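Local coordinates for protein FMN Adenylyltransferase (Candida glabrata, PDB 3FWK) that transfers the adenylyl group of ATP to FMN to make FAD, the last step of FAD biosynthesis, on a Rossmann-like alpha/beta fold, at residues L17-Y21 against S207-S212; I31-T35 against N201-S207. All coordinates share one frame; numbering follows the deposited sequence. Where two conformers were deposited one is given.

Both contacts dock the N-terminal helices onto one helix of the Rossmann-like domain: contact 1 sets helix 7-23 against the C-terminal half of helix 202-212, and contact 2 sets the following helix, 31-50, against its N-terminal half. Their centres lie about 10 Å apart, on the same side of the chain's centre. S207 belongs to both, and Y21 joins them, since its OH sits 3.1 Å from T35 CB and 3.4 Å from I32 CA; F208 CB also reaches T35 CG2 at 4.1 Å. The glucose bound in the crystal, at K53, W54, K162 and Y192, involves none of the residues of either contact.

Contact 1: residues L17-Y21 against S207-S212; sequences LTSSY and SFLLYS
Y21 enters an aromatic cluster with F208 and Y211, the centre of a helix-to-helix packing in which helix 7-23 lies across helix 202-212 of the Rossmann-like domain. The two short axes pass 10.4 Å apart at 118°. With CG anti to its backbone N (chi1 -169°), the Y21 side chain runs out from its own helix toward S207. Its CB lies beside the Y211 ring, near CD2 and CE2. At CG, F208 CD1 comes over one face of the Y21 ring, toward the rim, in an edge-to-face pair with the F208 edge pointing at the face of Y21. One atom further, Y21 CD1 meets CD2 of Y211 at 3.6 Å, and here the roles change: Y21 now offers its edge to the face of Y211, offset, with planes at 80°. CE1 passes close to S207 OG, and the chain ends at OH, which donates a 2.6 Å hydrogen bond to S207 OG, lying in the plane of the ring. That serine hydroxyl is also hydrogen-bonded to E255 OE2, so it is held between the tyrosine and the glutamate.

F208 leans toward helix 7-23 at its far end. Its CZ touches L17 CD1 at 3.7 Å, L17 coming in roughly perpendicular to F208, while T18 OG1 comes to the ring edge 3.5 Å from F208 CZ; that hydroxyl is hydrogen-bonded to the carbonyl of C14. I39 of helix 31-50 and L77 of helix 69-86 pack on F208 as well. L17 CD1 also reaches S212 CB at 3.9 Å. On the far side of Y21, the edge of the Y211 ring faces the backbone of helix 7-23, where L17 O lies 3.7 Å from Y211 CE2.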
loop_
_atom_site.group_PDB
_atom_site.type_symbol
_atom_site.label_atom_id
_atom_site.label_comp_id
_atom_site.label_asym_id
_atom_site.label_seq_id
_atom_site.Cartn_x
_atom_site.Cartn_y
_atom_site.Cartn_z
ATOM N N LEU A 17 -0.834 7.006 14.891
ATOM C CA LEU A 17 -2.041 6.336 14.428
ATOM C C LEU A 17 -1.912 4.816 14.593
ATOM O O LEU A 17 -2.898 4.135 14.881
ATOM C CB LEU A 17 -2.471 6.772 13.011
ATOM C CG LEU A 17 -1.587 6.354 11.846
ATOM C CD1 LEU A 17 -2.024 4.943 11.357
ATOM C CD2 LEU A 17 -1.716 7.355 10.698
ATOM N N THR A 18 -0.700 4.280 14.428
ATOM C CA THR A 18 -0.483 2.836 14.598
ATOM C C THR A 18 -0.677 2.445 16.078
ATOM O O THR A 18 -1.355 1.461 16.398
ATOM C CB THR A 18 0.891 2.430 14.064
ATOM O OG1 THR A 18 0.962 2.773 12.649
ATOM C CG2 THR A 18 1.120 0.938 14.210
ATOM N N SER A 19 -0.103 3.240 16.960
ATOM C CA SER A 19 -0.291 3.030 18.387
ATOM C C SER A 19 -1.763 3.126 18.788
ATOM O O SER A 19 -2.250 2.345 19.609
ATOM C CB SER A 19 0.529 4.071 19.142
ATOM O OG SER A 19 1.913 3.873 19.010
ATOM N N SER A 20 -2.467 4.086 18.205
ATOM C CA SER A 20 -3.886 4.258 18.469
ATOM C C SER A 20 -4.652 3.035 17.989
ATOM O O SER A 20 -5.545 2.506 18.701
ATOM C CB SER A 20 -4.398 5.555 17.834
ATOM O OG SER A 20 -5.779 5.724 18.068
ATOM N N TYR A 21 -4.311 2.518 16.809
ATOM C CA TYR A 21 -4.989 1.315 16.334
ATOM C C TYR A 21 -4.764 0.130 17.297
ATOM O O TYR A 21 -5.696 -0.634 17.615
ATOM C CB TYR A 21 -4.456 0.929 14.914
ATOM C CG TYR A 21 -5.301 -0.155 14.268
ATOM C CD1 TYR A 21 -6.319 0.151 13.372
ATOM C CD2 TYR A 21 -5.097 -1.513 14.594
ATOM C CE1 TYR A 21 -7.131 -0.836 12.813
ATOM C CE2 TYR A 21 -5.900 -2.492 14.080
ATOM C CZ TYR A 21 -6.910 -2.173 13.203
ATOM O OH TYR A 21 -7.682 -3.186 12.723
ATOM N N SER A 207 -8.969 -2.666 7.102
ATOM C CA SER A 207 -9.242 -2.175 8.451
ATOM C C SER A 207 -8.239 -1.083 8.839
ATOM O O SER A 207 -8.629 0.000 9.296
ATOM C CB SER A 207 -9.162 -3.317 9.441
ATOM O OG SER A 207 -9.356 -2.826 10.758
ATOM N N PHE A 208 -6.961 -1.361 8.661
ATOM C CA PHE A 208 -5.941 -0.431 9.059
ATOM C C PHE A 208 -5.980 0.826 8.177
ATOM O O PHE A 208 -5.877 1.956 8.674
ATOM C CB PHE A 208 -4.590 -1.106 9.013
ATOM C CG PHE A 208 -3.490 -0.230 9.547
ATOM C CD1 PHE A 208 -3.367 -0.005 10.921
ATOM C CD2 PHE A 208 -2.576 0.382 8.701
ATOM C CE1 PHE A 208 -2.365 0.784 11.428
ATOM C CE2 PHE A 208 -1.551 1.170 9.200
ATOM C CZ PHE A 208 -1.454 1.389 10.564
ATOM N N LEU A 209 -6.095 0.643 6.875
ATOM C CA LEU A 209 -6.090 1.792 5.996
ATOM C C LEU A 209 -7.267 2.722 6.257
ATOM O O LEU A 209 -7.095 3.933 6.257
ATOM C CB LEU A 209 -6.083 1.343 4.543
ATOM C CG LEU A 209 -5.524 2.312 3.487
ATOM C CD1 LEU A 209 -4.138 2.889 3.908
ATOM C CD2 LEU A 209 -5.390 1.558 2.165
ATOM N N LEU A 210 -8.442 2.156 6.463
ATOM C CA LEU A 210 -9.608 2.981 6.741
ATOM C C LEU A 210 -9.467 3.706 8.072
ATOM O O LEU A 210 -9.784 4.910 8.167
ATOM C CB LEU A 210 -10.882 2.129 6.685
ATOM C CG LEU A 210 -11.275 1.651 5.289
ATOM C CD1 LEU A 210 -12.295 0.542 5.406
ATOM C CD2 LEU A 210 -11.822 2.814 4.425
ATOM N N TYR A 211 -8.997 3.006 9.100
ATOM C CA TYR A 211 -8.820 3.650 10.382
ATOM C C TYR A 211 -7.814 4.800 10.296
ATOM O O TYR A 211 -7.941 5.809 10.991
ATOM C CB TYR A 211 -8.330 2.623 11.406
ATOM C CG TYR A 211 -8.078 3.277 12.748
ATOM C CD1 TYR A 211 -9.138 3.576 13.593
ATOM C CD2 TYR A 211 -6.786 3.674 13.131
ATOM C CE1 TYR A 211 -8.923 4.213 14.822
ATOM C CE2 TYR A 211 -6.576 4.311 14.329
ATOM C CZ TYR A 211 -7.643 4.588 15.127
ATOM O OH TYR A 211 -7.382 5.263 16.320
ATOM N N SER A 212 -6.790 4.629 9.463
ATOM C CA SER A 212 -5.696 5.602 9.445
ATOM C C SER A 212 -6.169 7.003 9.069
ATOM O O SER A 212 -5.520 7.958 9.455
ATOM C CB SER A 212 -4.601 5.183 8.452
ATOM O OG SER A 212 -4.980 5.419 7.085
#

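Contact 2: residues I31-T35 against N201-S207; sequences IIAQT and NLANIWS
N204 ND2 donates two hydrogen bonds across to helix 31-50. They go to Q34 OE1 and to T35 OG1, 2.9 Å away in each case; the N-H...acceptor angle is 150° at Q34, and the bond to T35 is similarly bent. Both acceptors are tilted somewhat out of the asparagine amide plane, and the Q34 amide stands nearly upright to it, the two planes 79° apart. Q34 gets there on an extended chain. The T35 and N204 side chains run alongside each other, pointing opposite ways, and T35 CG2 rests 3.7 Å from N204 O.

The short axes are almost perpendicular, at 92°, and pass 9.1 Å apart. This is a crossed-helix packing that brings the N-terminal end of helix 31-50 over the first turns of helix 202-212 in the Rossmann-like fold. Beside the polar group, I31 CG2 lies on A203, 4.0 Å from its CB, while I32 CG1 borders S207 OG, which is hydrogen-bonded to E255.

A second shell fixes the first. T35 OG1 donates to I31 O at 2.8 Å, from above the carbonyl plane, and that oxygen also takes the backbone N-H of T35. This leaves the hydroxyl's oxygen to receive N204. The other end of the N204 amide is held too: its OD1 accepts the backbone N-H of N201 at 2.9 Å, which fixes the flip of the amide and presents ND2 to helix 31-50. Further out, Y21 of helix 7-23 packs against I32 and T35, and L202 N is hydrogen-bonded to D297.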
loop_
_atom_site.group_PDB
_atom_site.type_symbol
_atom_site.label_atom_id
_atom_site.label_comp_id
_atom_site.label_asym_id
_atom_site.label_seq_id
_atom_site.Cartn_x
_atom_site.Cartn_y
_atom_site.Cartn_z
ATOM N N ILE A 31 -11.788 -9.000 13.275
ATOM C CA ILE A 31 -10.820 -8.531 12.278
ATOM C C ILE A 31 -9.861 -7.516 12.890
ATOM O O ILE A 31 -8.662 -7.557 12.592
ATOM C CB ILE A 31 -11.531 -7.924 11.055
ATOM C CG1 ILE A 31 -12.293 -8.986 10.272
ATOM C CG2 ILE A 31 -10.516 -7.210 10.138
ATOM C CD1 ILE A 31 -13.315 -8.410 9.310
ATOM N N ILE A 32 -10.345 -6.619 13.756
ATOM C CA ILE A 32 -9.463 -5.629 14.372
ATOM C C ILE A 32 -8.379 -6.335 15.192
ATOM O O ILE A 32 -7.201 -6.013 15.078
ATOM C CB ILE A 32 -10.226 -4.591 15.184
ATOM C CG1 ILE A 32 -10.993 -3.667 14.253
ATOM C CG2 ILE A 32 -9.283 -3.808 16.072
ATOM C CD1 ILE A 32 -12.049 -2.830 14.951
ATOM N N ALA A 33 -8.752 -7.322 16.026
ATOM C CA ALA A 33 -7.726 -8.010 16.805
ATOM C C ALA A 33 -6.722 -8.742 15.906
ATOM O O ALA A 33 -5.524 -8.709 16.180
ATOM C CB ALA A 33 -8.378 -9.005 17.782
ATOM N N GLN A 34 -7.197 -9.367 14.830
ATOM C CA GLN A 34 -6.304 -10.020 13.899
ATOM C C GLN A 34 -5.321 -9.010 13.250
ATOM O O GLN A 34 -4.150 -9.311 13.046
ATOM C CB GLN A 34 -7.122 -10.725 12.835
ATOM C CG GLN A 34 -6.311 -11.583 11.866
ATOM C CD GLN A 34 -7.172 -12.050 10.720
ATOM O OE1 GLN A 34 -7.699 -11.249 9.958
ATOM N NE2 GLN A 34 -7.358 -13.367 10.604
ATOM N N THR A 35 -5.834 -7.824 12.951
ATOM C CA THR A 35 -5.007 -6.749 12.386
ATOM C C THR A 35 -3.974 -6.272 13.398
ATOM O O THR A 35 -2.824 -6.021 13.048
ATOM C CB THR A 35 -5.898 -5.587 11.890
ATOM O OG1 THR A 35 -6.890 -6.103 11.014
ATOM C CG2 THR A 35 -5.064 -4.525 11.183
ATOM N N ASN A 201 -3.773 -10.196 5.662
ATOM C CA ASN A 201 -4.873 -10.541 4.784
ATOM C C ASN A 201 -5.576 -9.282 4.286
ATOM O O ASN A 201 -5.420 -8.191 4.855
ATOM C CB ASN A 201 -5.944 -11.364 5.601
ATOM C CG ASN A 201 -5.341 -12.480 6.450
ATOM O OD1 ASN A 201 -4.745 -13.402 5.898
ATOM N ND2 ASN A 201 -5.533 -12.417 7.780
ATOM N N LEU A 202 -6.386 -9.446 3.240
ATOM C CA LEU A 202 -7.099 -8.330 2.635
ATOM C C LEU A 202 -7.915 -7.572 3.689
ATOM O O LEU A 202 -7.906 -6.346 3.707
ATOM C CB LEU A 202 -7.987 -8.849 1.506
ATOM C CG LEU A 202 -8.838 -7.796 0.774
ATOM C CD1 LEU A 202 -7.964 -6.671 0.203
ATOM C CD2 LEU A 202 -9.686 -8.481 -0.286
ATOM N N ALA A 203 -8.627 -8.275 4.580
ATOM C CA ALA A 203 -9.434 -7.587 5.564
ATOM C C ALA A 203 -8.585 -6.731 6.498
ATOM O O ALA A 203 -9.039 -5.674 6.976
ATOM C CB ALA A 203 -10.242 -8.616 6.377
ATOM N N ASN A 204 -7.389 -7.210 6.825
ATOM C CA ASN A 204 -6.499 -6.427 7.676
ATOM C C ASN A 204 -6.054 -5.127 6.991
ATOM O O ASN A 204 -5.971 -4.081 7.634
ATOM C CB ASN A 204 -5.267 -7.230 8.065
ATOM C CG ASN A 204 -5.611 -8.589 8.648
ATOM O OD1 ASN A 204 -5.057 -9.578 8.188
ATOM N ND2 ASN A 204 -6.503 -8.630 9.643
ATOM N N ILE A 205 -5.720 -5.238 5.706
ATOM C CA ILE A 205 -5.329 -4.083 4.911
ATOM C C ILE A 205 -6.456 -3.020 4.961
ATOM O O ILE A 205 -6.194 -1.858 5.251
ATOM C CB ILE A 205 -5.028 -4.521 3.470
ATOM C CG1 ILE A 205 -3.791 -5.437 3.389
ATOM C CG2 ILE A 205 -4.884 -3.265 2.562
ATOM C CD1 ILE A 205 -2.505 -4.779 3.712
ATOM N N TRP A 206 -7.702 -3.419 4.669
ATOM C CA TRP A 206 -8.786 -2.422 4.670
ATOM C C TRP A 206 -8.994 -1.827 6.066
ATOM O O TRP A 206 -9.164 -0.621 6.200
ATOM C CB TRP A 206 -10.099 -2.980 4.149
ATOM C CG TRP A 206 -10.180 -3.468 2.768
ATOM C CD1 TRP A 206 -10.693 -4.651 2.363
ATOM C CD2 TRP A 206 -9.857 -2.755 1.567
ATOM N NE1 TRP A 206 -10.711 -4.735 1.004
ATOM C CE2 TRP A 206 -10.195 -3.583 0.490
ATOM C CE3 TRP A 206 -9.316 -1.486 1.304
ATOM C CZ2 TRP A 206 -10.031 -3.203 -0.841
ATOM C CZ3 TRP A 206 -9.154 -1.111 -0.029
ATOM C CH2 TRP A 206 -9.515 -1.958 -1.068
ATOM N N SER A 207 -8.969 -2.666 7.102
ATOM C CA SER A 207 -9.242 -2.175 8.451
ATOM C C SER A 207 -8.239 -1.083 8.839
ATOM O O SER A 207 -8.629 0.000 9.296
ATOM C CB SER A 207 -9.162 -3.317 9.441
ATOM O OG SER A 207 -9.356 -2.826 10.758
#